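Local coordinates for hypothetical protein aq_1956 (Aquifex aeolicus, PDB 2YVT) that is of uncharacterised function but belongs to the calcineurin-like metallophosphoesterase superfamily and is probably a metal-dependent phosphoesterase, at residues E135-G140 / R174-I179. Residues are numbered along the deposited sequence; the frame is centred on the assembly and turned at random.
Sequences EVIGFG and RRLVTI
V136 CG1 meets I179 CD1 at 3.6 Å on the face of the sheet that V177 shares, and this is the tightly packed side: V136 rests on F93 and I179 on V95, both of strand 91-95 in the other sheet, so branched aliphatic residues suit both strand geometry and a buried apolar layer. With CG1 anti to the carbonyl carbon and chi2 extended (171°), I179 CD1 is carried to V136. G138 pairs with I179 without a side chain, its CA touching I179 O. Between the two layers of side chains, strands 135-139 and 175-179 run parallel. I137 N bonds to V177 O (2.8 Å) and I137 O accepts I179 N. V177 N points almost straight at E135 O (176°); E135 N to R175 O and F139 N to I179 O bond at the two ends. These are neighbouring strands in one of the two mixed beta-sheets packed together in the metallophosphoesterase fold, the sandwich core of the calcineurin superfamily. On the other face E135, I137 and T178 are buried too; toward the beginning of 174-179, L176 and the preceding loop residue R174 become partly exposed. There E135 and R174 cross at about a right angle, E135 OE2 lying 3.6 Å from R174 NE and well out of the guanidinium plane, an attraction purely of charge. A long side chain suits R174: its CB and CD lie against E135 CG while NH1 bonds to F134 O.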
# COMPACT_ATOMS: atom_id res chain seq x y z
N GLU A 135 10.26 11.93 -5.96
CA GLU A 135 8.98 11.61 -6.56
C GLU A 135 8.49 10.34 -5.89
O GLU A 135 9.23 9.34 -5.82
CB GLU A 135 9.07 11.40 -8.08
CG GLU A 135 9.38 12.67 -8.89
CD GLU A 135 8.19 13.63 -9.02
OE1 GLU A 135 7.13 13.40 -8.40
OE2 GLU A 135 8.33 14.64 -9.75
N VAL A 136 7.27 10.37 -5.38
CA VAL A 136 6.68 9.20 -4.73
C VAL A 136 5.61 8.64 -5.65
O VAL A 136 4.69 9.35 -6.03
CB VAL A 136 6.09 9.56 -3.34
CG1 VAL A 136 5.69 8.29 -2.58
CG2 VAL A 136 7.13 10.33 -2.53
N ILE A 137 5.77 7.37 -6.02
CA ILE A 137 4.85 6.71 -6.95
C ILE A 137 4.12 5.62 -6.19
O ILE A 137 4.74 4.87 -5.43
CB ILE A 137 5.62 6.08 -8.13
CG1 ILE A 137 6.35 7.17 -8.91
CG2 ILE A 137 4.68 5.31 -9.05
CD1 ILE A 137 7.35 6.61 -9.87
N GLY A 138 2.80 5.54 -6.37
CA GLY A 138 2.01 4.48 -5.75
C GLY A 138 1.23 3.68 -6.77
O GLY A 138 0.68 4.23 -7.72
N PHE A 139 1.18 2.36 -6.58
CA PHE A 139 0.34 1.51 -7.41
C PHE A 139 -0.13 0.36 -6.53
O PHE A 139 0.64 -0.55 -6.20
CB PHE A 139 1.11 1.02 -8.65
CG PHE A 139 0.22 0.61 -9.81
CD1 PHE A 139 0.46 1.12 -11.09
CD2 PHE A 139 -0.84 -0.28 -9.63
CE1 PHE A 139 -0.35 0.77 -12.18
CE2 PHE A 139 -1.66 -0.65 -10.71
CZ PHE A 139 -1.41 -0.13 -11.99
N GLY A 140 -1.39 0.44 -6.12
CA GLY A 140 -1.97 -0.52 -5.20
C GLY A 140 -2.58 -1.75 -5.85
O GLY A 140 -2.44 -1.99 -7.05
N ARG A 174 14.07 13.01 -10.21
CA ARG A 174 14.26 13.09 -8.77
C ARG A 174 14.52 11.70 -8.20
O ARG A 174 14.47 10.71 -8.93
CB ARG A 174 13.02 13.71 -8.11
CG ARG A 174 12.95 15.22 -8.22
CD ARG A 174 11.55 15.69 -8.53
NE ARG A 174 10.71 15.75 -7.35
CZ ARG A 174 10.24 16.88 -6.81
NH1 ARG A 174 9.48 16.82 -5.74
NH2 ARG A 174 10.53 18.06 -7.35
N ARG A 175 14.81 11.63 -6.90
CA ARG A 175 14.98 10.35 -6.23
C ARG A 175 13.60 9.68 -6.14
O ARG A 175 12.63 10.29 -5.71
CB ARG A 175 15.58 10.55 -4.84
CG ARG A 175 16.97 11.18 -4.87
CD ARG A 175 17.39 11.66 -3.51
NE ARG A 175 17.54 10.54 -2.58
CZ ARG A 175 17.83 10.67 -1.29
NH1 ARG A 175 18.02 11.88 -0.76
NH2 ARG A 175 17.94 9.59 -0.53
N LEU A 176 13.54 8.43 -6.57
CA LEU A 176 12.26 7.76 -6.74
C LEU A 176 11.96 6.82 -5.58
O LEU A 176 12.77 5.95 -5.25
CB LEU A 176 12.26 6.99 -8.07
CG LEU A 176 10.98 6.32 -8.54
CD1 LEU A 176 9.91 7.38 -8.67
CD2 LEU A 176 11.22 5.62 -9.87
N VAL A 177 10.78 7.00 -4.98
CA VAL A 177 10.27 6.09 -3.96
C VAL A 177 8.98 5.49 -4.51
O VAL A 177 8.06 6.23 -4.87
CB VAL A 177 10.00 6.80 -2.62
CG1 VAL A 177 9.34 5.84 -1.61
CG2 VAL A 177 11.29 7.39 -2.04
N THR A 178 8.93 4.16 -4.60
CA THR A 178 7.73 3.48 -5.10
C THR A 178 7.05 2.74 -3.95
O THR A 178 7.72 2.20 -3.07
CB THR A 178 8.04 2.49 -6.24
OG1 THR A 178 9.00 1.53 -5.79
CG2 THR A 178 8.59 3.23 -7.47
N ILE A 179 5.73 2.77 -3.94
CA ILE A 179 4.95 2.12 -2.90
C ILE A 179 3.94 1.21 -3.58
O ILE A 179 3.12 1.69 -4.37
CB ILE A 179 4.21 3.14 -2.00
CG1 ILE A 179 5.18 4.21 -1.48
CG2 ILE A 179 3.52 2.42 -0.83
CD1 ILE A 179 4.52 5.37 -0.77